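Local coordinates for putative modification methylase (Thermus thermophilus, PDB 2ZIG), which probably methylates DNA, transferring the methyl group of S-adenosyl-L-methionine to the N4 atom of cytosine, at residues Q203-I208 and E226-M231; N132-H137 and E168-Q173; L24-A29 and L265-A270. One frame throughout, in Å; residues are numbered along the deposited sequence.

How the contacts relate
Contacts 1 and 2 are neighbours at one end of the central sheet of this methyltransferase, whereas contact 3 lies on the opposite side of the chain's centre, about 26 Å away from either, centre to centre. Strand 204-205 of contact 1 runs beside strand 129-137 of contact 2. The two contacts, about 10 Å apart between centres, meet where Q203 O faces I135 N and where W205 packs on I134. Both also touch the second subunit. Contact 3 contains D28 and A29, which bind S-adenosyl-L-methionine, although the cofactor is absent from this chain. Of the other cofactor-binding residues, T248 has its side chain about 9 Å from those of L228 in contact 1 and W136 in contact 2.

Contact 1: residues Q203-I208 and E226-M231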
loop_
_atom_site.group_PDB
_atom_site.type_symbol
_atom_site.label_atom_id
_atom_site.label_comp_id
_atom_site.label_asym_id
_atom_site.label_seq_id
_atom_site.Cartn_x
_atom_site.Cartn_y
_atom_site.Cartn_z
ATOM N N GLN B 203 7.797 3.016 10.144
ATOM C CA GLN B 203 6.979 2.535 9.048
ATOM C C GLN B 203 7.548 1.390 8.217
ATOM O O GLN B 203 6.821 0.766 7.453
ATOM C CB GLN B 203 6.564 3.711 8.146
ATOM C CG GLN B 203 5.619 3.301 7.024
ATOM C CD GLN B 203 4.709 4.424 6.545
ATOM O OE1 GLN B 203 5.137 5.564 6.371
ATOM N NE2 GLN B 203 3.455 4.092 6.308
ATOM N N ILE B 204 8.835 1.096 8.363
ATOM C CA ILE B 204 9.424 -0.003 7.602
ATOM C C ILE B 204 10.207 -0.955 8.508
ATOM O O ILE B 204 11.055 -0.526 9.297
ATOM C CB ILE B 204 10.357 0.533 6.480
ATOM C CG1 ILE B 204 9.549 1.412 5.525
ATOM C CG2 ILE B 204 10.982 -0.628 5.691
ATOM C CD1 ILE B 204 10.362 1.994 4.374
ATOM N N TRP B 205 9.885 -2.243 8.418
ATOM C CA TRP B 205 10.574 -3.269 9.196
ATOM C C TRP B 205 11.439 -4.064 8.223
ATOM O O TRP B 205 10.918 -4.777 7.362
ATOM C CB TRP B 205 9.571 -4.213 9.875
ATOM C CG TRP B 205 8.812 -3.591 11.022
ATOM C CD1 TRP B 205 9.011 -2.349 11.559
ATOM C CD2 TRP B 205 7.762 -4.196 11.789
ATOM N NE1 TRP B 205 8.158 -2.146 12.610
ATOM C CE2 TRP B 205 7.379 -3.262 12.776
ATOM C CE3 TRP B 205 7.107 -5.436 11.740
ATOM C CZ2 TRP B 205 6.362 -3.529 13.714
ATOM C CZ3 TRP B 205 6.099 -5.701 12.664
ATOM C CH2 TRP B 205 5.736 -4.749 13.640
ATOM N N ASP B 206 12.756 -3.945 8.354
ATOM C CA ASP B 206 13.657 -4.659 7.453
ATOM C C ASP B 206 14.558 -5.636 8.188
ATOM O O ASP B 206 15.500 -6.181 7.604
ATOM C CB ASP B 206 14.513 -3.658 6.668
ATOM C CG ASP B 206 15.476 -2.886 7.551
ATOM O OD1 ASP B 206 15.358 -2.966 8.792
ATOM O OD2 ASP B 206 16.351 -2.185 7.002
ATOM N N ASP B 207 14.257 -5.868 9.460
ATOM C CA ASP B 207 15.060 -6.769 10.281
ATOM C C ASP B 207 14.390 -8.113 10.563
ATOM O O ASP B 207 14.801 -8.831 11.471
ATOM C CB ASP B 207 15.410 -6.085 11.602
ATOM C CG ASP B 207 14.176 -5.658 12.387
ATOM O OD1 ASP B 207 13.075 -5.578 11.793
ATOM O OD2 ASP B 207 14.307 -5.387 13.601
ATOM N N ILE B 208 13.354 -8.449 9.797
ATOM C CA ILE B 208 12.665 -9.720 9.978
ATOM C C ILE B 208 12.434 -10.368 8.615
ATOM O O ILE B 208 11.419 -10.120 7.959
ATOM C CB ILE B 208 11.300 -9.541 10.665
ATOM C CG1 ILE B 208 11.469 -8.843 12.011
ATOM C CG2 ILE B 208 10.648 -10.898 10.867
ATOM C CD1 ILE B 208 10.147 -8.553 12.698
ATOM N N GLU B 226 4.830 -11.290 17.436
ATOM C CA GLU B 226 5.110 -10.854 18.802
ATOM C C GLU B 226 5.271 -9.346 18.875
ATOM O O GLU B 226 4.838 -8.716 19.826
ATOM C CB GLU B 226 6.363 -11.539 19.345
ATOM C CG GLU B 226 6.200 -13.028 19.510
ATOM C CD GLU B 226 7.473 -13.699 19.962
ATOM O OE1 GLU B 226 8.529 -13.421 19.355
ATOM O OE2 GLU B 226 7.425 -14.509 20.911
ATOM N N ARG B 227 5.900 -8.772 17.861
ATOM C CA ARG B 227 6.113 -7.334 17.811
ATOM C C ARG B 227 4.758 -6.609 17.759
ATOM O O ARG B 227 4.545 -5.624 18.463
ATOM C CB ARG B 227 6.972 -7.004 16.585
ATOM C CG ARG B 227 7.538 -5.603 16.537
ATOM C CD ARG B 227 8.562 -5.453 15.394
ATOM N NE ARG B 227 9.842 -6.108 15.675
ATOM C CZ ARG B 227 10.935 -5.981 14.923
ATOM N NH1 ARG B 227 10.914 -5.225 13.823
ATOM N NH2 ARG B 227 12.065 -6.577 15.287
ATOM N N LEU B 228 3.836 -7.110 16.945
ATOM C CA LEU B 228 2.520 -6.486 16.820
ATOM C C LEU B 228 1.731 -6.585 18.129
ATOM O O LEU B 228 1.132 -5.605 18.576
ATOM C CB LEU B 228 1.746 -7.127 15.661
ATOM C CG LEU B 228 2.380 -6.827 14.289
ATOM C CD1 LEU B 228 1.750 -7.697 13.189
ATOM C CD2 LEU B 228 2.205 -5.329 13.975
ATOM N N VAL B 229 1.749 -7.762 18.749
ATOM C CA VAL B 229 1.049 -7.947 20.012
ATOM C C VAL B 229 1.564 -6.935 21.040
ATOM O O VAL B 229 0.778 -6.246 21.689
ATOM C CB VAL B 229 1.248 -9.377 20.569
ATOM C CG1 VAL B 229 0.686 -9.472 21.991
ATOM C CG2 VAL B 229 0.546 -10.388 19.678
ATOM N N ARG B 230 2.884 -6.834 21.174
ATOM C CA ARG B 230 3.479 -5.911 22.141
ATOM C C ARG B 230 3.163 -4.453 21.854
ATOM O O ARG B 230 3.088 -3.638 22.774
ATOM C CB ARG B 230 4.996 -6.096 22.185
ATOM C CG ARG B 230 5.429 -7.504 22.577
ATOM C CD ARG B 230 6.930 -7.589 22.673
ATOM N NE ARG B 230 7.443 -6.646 23.661
ATOM C CZ ARG B 230 8.721 -6.315 23.778
ATOM N NH1 ARG B 230 9.623 -6.852 22.961
ATOM N NH2 ARG B 230 9.097 -5.453 24.716
ATOM N N MET B 231 2.975 -4.126 20.579
ATOM C CA MET B 231 2.691 -2.752 20.181
ATOM C C MET B 231 1.228 -2.345 20.244
ATOM O O MET B 231 0.923 -1.184 20.487
ATOM C CB MET B 231 3.157 -2.498 18.745
ATOM C CG MET B 231 4.640 -2.611 18.491
ATOM S SD MET B 231 4.896 -2.657 16.699
ATOM C CE MET B 231 4.423 -0.926 16.219
#
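R227 reaches from helix 222-232 across the indole of W205, laying its methylene chain over one face of the ring. R227 CD sits 3.4 Å from the centroid of the six-membered ring of W205, a CH-pi contact. The chain passes over the ring because CG is anti to the backbone N (chi1 -167°), and a bend at chi3 then stands the guanidinium steeply on it, the two planes 78° apart. R227 CZ lies 4.9 Å from the centroid of the W205 five-membered ring, still over the face, in a cation-pi position. The far end of the arginine grips D207 end-on. R227 NH1 meets the syn lone pair of D207 OD1 at 3.0 Å, while R227 NH2 approaches D207 OD2, also at 3.0 Å, from above the carboxylate plane. I208 closes over one guanidinium face, its CD1 3.5 Å from CZ of R227. Round the indole rim, M231 brings SD in the ring plane to 3.4 Å from W205 CZ2, a Met-aromatic contact, and L228 CD2 touches W205 CH2 obliquely. The indole N-H of W205 is held by F200 O of helix 194-200. Arginine suits this place because its aliphatic chain can pack on the indole while the guanidinium bonds to the carboxylate. The buried charge is probably balanced by D207, whose two-nitrogen grip, with I208 over one face and the indole at the edge, probably limits rotation of the guanidinium.

Contact 2: residues N132-H137 and E168-Q173; sequences NPIIWH and EYILMQ
W136 sets the CE3-CZ3 side of its indole against the side chain of E168, the two lying alongside each other and pointing the same way. CB of E168 is 3.7 Å from CE3 of W136, and the glutamate chain, extended beyond CG, carries its carboxylate on to CZ3, the planes of carboxylate and ring 66° apart. An alanine in place of E168 would keep the CB contact but is likely to leave the CZ3 end of the indole without this cover, and so less firmly held against turning. Beneath them the backbones form an antiparallel hydrogen-bonded pair, W136 N to E168 O measuring 3.0 Å. I134 and I170 make the next such pair, with I170 N 2.8 Å from I134 O; their CB atoms meet at 4.0 Å on the same face as the indole. M172, bent at chi2 (-85°), brings CE to I134 CD1 at 3.3 Å, a tight fit. On the other face I135 CD1 touches Y169 CD1 at 3.9 Å in the intervening non-hydrogen-bonded pair, and Y169 stacks on H116 and packs against P133 of the second subunit. Beta-branched isoleucines suit these extended strands, whose neighbours 91-97 and 204-205 continue the sheet. Backbone bonds set the register and mainly apolar side chains pack on both faces, E168 adding a charged group beside the indole, whose N-H probably bonds to I208 O.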
loop_
_atom_site.group_PDB
_atom_site.type_symbol
_atom_site.label_atom_id
_atom_site.label_comp_id
_atom_site.label_asym_id
_atom_site.label_seq_id
_atom_site.Cartn_x
_atom_site.Cartn_y
_atom_site.Cartn_z
ATOM N N ASN B 132 -1.799 4.349 9.040
ATOM C CA ASN B 132 -0.710 4.056 8.128
ATOM C C ASN B 132 -0.246 2.616 8.284
ATOM O O ASN B 132 -0.096 2.106 9.390
ATOM C CB ASN B 132 0.468 5.004 8.361
ATOM C CG ASN B 132 0.409 6.218 7.469
ATOM O OD1 ASN B 132 -0.046 6.131 6.331
ATOM N ND2 ASN B 132 0.877 7.352 7.968
ATOM N N PRO B 133 -0.025 1.929 7.167
ATOM C CA PRO B 133 0.426 0.547 7.312
ATOM C C PRO B 133 1.902 0.574 7.611
ATOM O O PRO B 133 2.534 1.631 7.555
ATOM C CB PRO B 133 0.166 -0.037 5.933
ATOM C CG PRO B 133 0.533 1.120 5.058
ATOM C CD PRO B 133 -0.165 2.288 5.747
ATOM N N ILE B 134 2.436 -0.596 7.938
ATOM C CA ILE B 134 3.858 -0.754 8.169
ATOM C C ILE B 134 4.307 -1.639 6.998
ATOM O O ILE B 134 3.612 -2.596 6.626
ATOM C CB ILE B 134 4.156 -1.456 9.512
ATOM C CG1 ILE B 134 3.943 -0.471 10.670
ATOM C CG2 ILE B 134 5.595 -1.977 9.521
ATOM C CD1 ILE B 134 4.072 -1.099 12.059
ATOM N N ILE B 135 5.443 -1.291 6.402
ATOM C CA ILE B 135 5.977 -2.037 5.281
ATOM C C ILE B 135 6.918 -3.112 5.784
ATOM O O ILE B 135 7.929 -2.818 6.406
ATOM C CB ILE B 135 6.773 -1.137 4.306
ATOM C CG1 ILE B 135 5.864 -0.048 3.737
ATOM C CG2 ILE B 135 7.364 -1.996 3.166
ATOM C CD1 ILE B 135 4.538 -0.576 3.212
ATOM N N TRP B 136 6.580 -4.363 5.520
ATOM C CA TRP B 136 7.447 -5.442 5.936
ATOM C C TRP B 136 8.399 -5.774 4.799
ATOM O O TRP B 136 8.008 -6.426 3.831
ATOM C CB TRP B 136 6.627 -6.678 6.296
ATOM C CG TRP B 136 7.474 -7.874 6.624
ATOM C CD1 TRP B 136 8.742 -7.874 7.155
ATOM C CD2 TRP B 136 7.094 -9.248 6.496
ATOM N NE1 TRP B 136 9.163 -9.166 7.366
ATOM C CE2 TRP B 136 8.173 -10.027 6.969
ATOM C CE3 TRP B 136 5.941 -9.895 6.029
ATOM C CZ2 TRP B 136 8.134 -11.423 6.985
ATOM C CZ3 TRP B 136 5.902 -11.286 6.047
ATOM C CH2 TRP B 136 6.994 -12.032 6.521
ATOM N N HIS B 137 9.645 -5.316 4.910
ATOM C CA HIS B 137 10.632 -5.606 3.882
ATOM C C HIS B 137 11.078 -7.030 4.162
ATOM O O HIS B 137 12.017 -7.283 4.914
ATOM C CB HIS B 137 11.811 -4.636 3.954
ATOM C CG HIS B 137 12.618 -4.594 2.695
ATOM N ND1 HIS B 137 13.696 -3.752 2.528
ATOM C CD2 HIS B 137 12.492 -5.279 1.535
ATOM C CE1 HIS B 137 14.197 -3.919 1.317
ATOM N NE2 HIS B 137 13.484 -4.840 0.695
ATOM N N GLU B 168 5.548 -6.902 1.920
ATOM C CA GLU B 168 4.184 -7.251 2.271
ATOM C C GLU B 168 3.697 -6.046 3.063
ATOM O O GLU B 168 4.502 -5.275 3.586
ATOM C CB GLU B 168 4.114 -8.527 3.099
ATOM C CG GLU B 168 4.193 -9.761 2.233
ATOM C CD GLU B 168 3.826 -11.010 2.978
ATOM O OE1 GLU B 168 2.900 -10.943 3.815
ATOM O OE2 GLU B 168 4.451 -12.059 2.714
ATOM N N TYR B 169 2.386 -5.876 3.139
ATOM C CA TYR B 169 1.814 -4.726 3.814
ATOM C C TYR B 169 1.157 -5.087 5.137
ATOM O O TYR B 169 0.407 -6.050 5.222
ATOM C CB TYR B 169 0.774 -4.071 2.901
ATOM C CG TYR B 169 1.281 -3.751 1.510
ATOM C CD1 TYR B 169 1.792 -2.492 1.200
ATOM C CD2 TYR B 169 1.282 -4.723 0.514
ATOM C CE1 TYR B 169 2.297 -2.209 -0.084
ATOM C CE2 TYR B 169 1.780 -4.455 -0.760
ATOM C CZ TYR B 169 2.286 -3.197 -1.052
ATOM O OH TYR B 169 2.777 -2.944 -2.314
ATOM N N ILE B 170 1.451 -4.319 6.177
ATOM C CA ILE B 170 0.822 -4.589 7.458
ATOM C C ILE B 170 -0.200 -3.492 7.630
ATOM O O ILE B 170 0.124 -2.397 8.064
ATOM C CB ILE B 170 1.831 -4.578 8.620
ATOM C CG1 ILE B 170 2.878 -5.673 8.392
ATOM C CG2 ILE B 170 1.107 -4.846 9.947
ATOM C CD1 ILE B 170 3.976 -5.712 9.450
ATOM N N LEU B 171 -1.434 -3.802 7.237
ATOM C CA LEU B 171 -2.551 -2.867 7.311
ATOM C C LEU B 171 -3.019 -2.658 8.740
ATOM O O LEU B 171 -3.078 -3.592 9.527
ATOM C CB LEU B 171 -3.704 -3.384 6.454
ATOM C CG LEU B 171 -3.303 -3.698 5.006
ATOM C CD1 LEU B 171 -4.482 -4.304 4.252
ATOM C CD2 LEU B 171 -2.838 -2.423 4.333
ATOM N N MET B 172 -3.352 -1.417 9.066
ATOM C CA MET B 172 -3.814 -1.065 10.400
ATOM C C MET B 172 -5.202 -0.441 10.280
ATOM O O MET B 172 -5.360 0.656 9.736
ATOM C CB MET B 172 -2.845 -0.067 11.032
ATOM C CG MET B 172 -1.391 -0.515 11.022
ATOM S SD MET B 172 -0.973 -1.554 12.418
ATOM C CE MET B 172 0.817 -1.639 12.264
ATOM N N GLN B 173 -6.203 -1.153 10.786
ATOM C CA GLN B 173 -7.577 -0.684 10.730
ATOM C C GLN B 173 -8.132 -0.574 12.139
ATOM O O GLN B 173 -8.356 -1.585 12.806
ATOM C CB GLN B 173 -8.406 -1.649 9.892
ATOM C CG GLN B 173 -7.878 -1.794 8.470
ATOM C CD GLN B 173 -7.893 -0.482 7.723
ATOM O OE1 GLN B 173 -6.861 -0.014 7.235
ATOM N NE2 GLN B 173 -9.073 0.128 7.629
#

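Contact 3: residues L24-A29 and L265-A270; sequences LHVGDA and LVPRYA
A270 presents its methyl to two residues of strand 22-26: CB is 3.6 Å from L24 CD1 and equally 3.6 Å from V26 CG2. L24 can extend a branch that far because CG stands anti to its own backbone N (chi1 -161°), while the small alanine lets the helix come close to the strand. V26 divides its branches, CG2 to A270 and CG1 to P267, whose CB it meets at 4.1 Å with the side chains crossing at about a right angle. Further along, L265 CA points its hydrogen at G27 O, a CA-H...O contact of 3.4 Å and 152° at the hydrogen, and L265 CD1 lies 3.8 Å from the same oxygen. The setting is the Rossmann-like fold of AdoMet-dependent methyltransferases: helix 267-280 belongs to the beta-alpha-beta crossover from strand 259-264 to strand 286-289 and packs across strand 22-26, which lies between those two. P267 suits the first turn of this helix, where a backbone N-H is not needed for the helical bonding, and V266 takes the N-cap position, its N bound by OE2 of E264, a cofactor-binding residue. G27 has backbone angles at which a beta carbon would be jammed against the carbonyl O of V26, which by itself calls for glycine. Beyond it, D28, a cofactor-binding residue like A29, caps helix 29-34 through OD1, the acceptor for E31 N.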
loop_
_atom_site.group_PDB
_atom_site.type_symbol
_atom_site.label_atom_id
_atom_site.label_comp_id
_atom_site.label_asym_id
_atom_site.label_seq_id
_atom_site.Cartn_x
_atom_site.Cartn_y
_atom_site.Cartn_z
ATOM N N LEU B 24 -8.669 -22.208 20.434
ATOM C CA LEU B 24 -8.637 -22.209 18.984
ATOM C C LEU B 24 -9.907 -22.943 18.551
ATOM O O LEU B 24 -10.087 -24.125 18.864
ATOM C CB LEU B 24 -7.403 -22.957 18.471
ATOM C CG LEU B 24 -6.925 -22.719 17.032
ATOM C CD1 LEU B 24 -6.144 -23.932 16.566
ATOM C CD2 LEU B 24 -8.079 -22.480 16.102
ATOM N N HIS B 25 -10.797 -22.241 17.860
ATOM C CA HIS B 25 -12.037 -22.853 17.392
ATOM C C HIS B 25 -11.840 -23.385 15.988
ATOM O O HIS B 25 -11.177 -22.755 15.156
ATOM C CB HIS B 25 -13.172 -21.837 17.376
ATOM C CG HIS B 25 -13.560 -21.340 18.730
ATOM N ND1 HIS B 25 -14.672 -21.803 19.400
ATOM C CD2 HIS B 25 -12.990 -20.414 19.535
ATOM C CE1 HIS B 25 -14.772 -21.179 20.560
ATOM N NE2 HIS B 25 -13.764 -20.331 20.667
ATOM N N VAL B 26 -12.413 -24.549 15.723
ATOM C CA VAL B 26 -12.299 -25.142 14.400
ATOM C C VAL B 26 -13.619 -24.954 13.693
ATOM O O VAL B 26 -14.641 -25.457 14.144
ATOM C CB VAL B 26 -11.979 -26.641 14.476
ATOM C CG1 VAL B 26 -11.933 -27.229 13.075
ATOM C CG2 VAL B 26 -10.656 -26.847 15.184
ATOM N N GLY B 27 -13.596 -24.214 12.591
ATOM C CA GLY B 27 -14.814 -23.973 11.843
ATOM C C GLY B 27 -14.702 -22.840 10.843
ATOM O O GLY B 27 -13.615 -22.503 10.369
ATOM N N ASP B 28 -15.845 -22.250 10.520
ATOM C CA ASP B 28 -15.900 -21.149 9.579
ATOM C C ASP B 28 -15.772 -19.828 10.323
ATOM O O ASP B 28 -16.587 -19.513 11.189
ATOM C CB ASP B 28 -17.211 -21.196 8.803
ATOM C CG ASP B 28 -17.374 -20.019 7.878
ATOM O OD1 ASP B 28 -17.972 -19.006 8.296
ATOM O OD2 ASP B 28 -16.890 -20.108 6.736
ATOM N N ALA B 29 -14.740 -19.066 9.966
ATOM C CA ALA B 29 -14.435 -17.776 10.584
ATOM C C ALA B 29 -15.640 -16.878 10.868
ATOM O O ALA B 29 -15.831 -16.425 11.998
ATOM C CB ALA B 29 -13.425 -17.030 9.721
ATOM N N LEU B 265 -9.970 -23.037 9.828
ATOM C CA LEU B 265 -10.860 -23.848 9.004
ATOM C C LEU B 265 -10.506 -25.323 8.998
ATOM O O LEU B 265 -11.377 -26.173 9.158
ATOM C CB LEU B 265 -10.851 -23.332 7.561
ATOM C CG LEU B 265 -11.656 -24.136 6.536
ATOM C CD1 LEU B 265 -13.129 -24.108 6.911
ATOM C CD2 LEU B 265 -11.449 -23.546 5.144
ATOM N N VAL B 266 -9.225 -25.624 8.816
ATOM C CA VAL B 266 -8.762 -27.003 8.736
ATOM C C VAL B 266 -8.391 -27.658 10.062
ATOM O O VAL B 266 -7.444 -27.243 10.733
ATOM C CB VAL B 266 -7.543 -27.113 7.783
ATOM C CG1 VAL B 266 -7.084 -28.563 7.674
ATOM C CG2 VAL B 266 -7.903 -26.557 6.411
ATOM N N PRO B 267 -9.136 -28.705 10.451
ATOM C CA PRO B 267 -8.844 -29.400 11.706
ATOM C C PRO B 267 -7.419 -29.938 11.732
ATOM O O PRO B 267 -6.801 -30.028 12.790
ATOM C CB PRO B 267 -9.907 -30.505 11.757
ATOM C CG PRO B 267 -10.318 -30.678 10.321
ATOM C CD PRO B 267 -10.335 -29.265 9.807
ATOM N N ARG B 268 -6.887 -30.275 10.564
ATOM C CA ARG B 268 -5.519 -30.790 10.496
ATOM C C ARG B 268 -4.554 -29.741 11.049
ATOM O O ARG B 268 -3.725 -30.033 11.912
ATOM C CB ARG B 268 -5.139 -31.115 9.051
ATOM C CG ARG B 268 -4.375 -32.422 8.910
ATOM C CD ARG B 268 -2.892 -32.261 8.634
ATOM N NE ARG B 268 -2.642 -31.887 7.246
ATOM C CZ ARG B 268 -1.434 -31.805 6.696
ATOM N NH1 ARG B 268 -0.351 -32.080 7.418
ATOM N NH2 ARG B 268 -1.309 -31.423 5.432
ATOM N N TYR B 269 -4.689 -28.518 10.545
ATOM C CA TYR B 269 -3.850 -27.389 10.935
ATOM C C TYR B 269 -4.065 -26.982 12.384
ATOM O O TYR B 269 -3.121 -26.610 13.075
ATOM C CB TYR B 269 -4.138 -26.199 10.014
ATOM C CG TYR B 269 -3.779 -26.449 8.560
ATOM C CD1 TYR B 269 -4.326 -25.667 7.539
ATOM C CD2 TYR B 269 -2.877 -27.453 8.210
ATOM C CE1 TYR B 269 -3.982 -25.882 6.204
ATOM C CE2 TYR B 269 -2.524 -27.675 6.881
ATOM C CZ TYR B 269 -3.079 -26.887 5.886
ATOM O OH TYR B 269 -2.724 -27.112 4.577
ATOM N N ALA B 270 -5.310 -27.038 12.843
ATOM C CA ALA B 270 -5.603 -26.688 14.227
ATOM C C ALA B 270 -4.855 -27.657 15.133
ATOM O O ALA B 270 -4.376 -27.274 16.195
ATOM C CB ALA B 270 -7.109 -26.765 14.491
#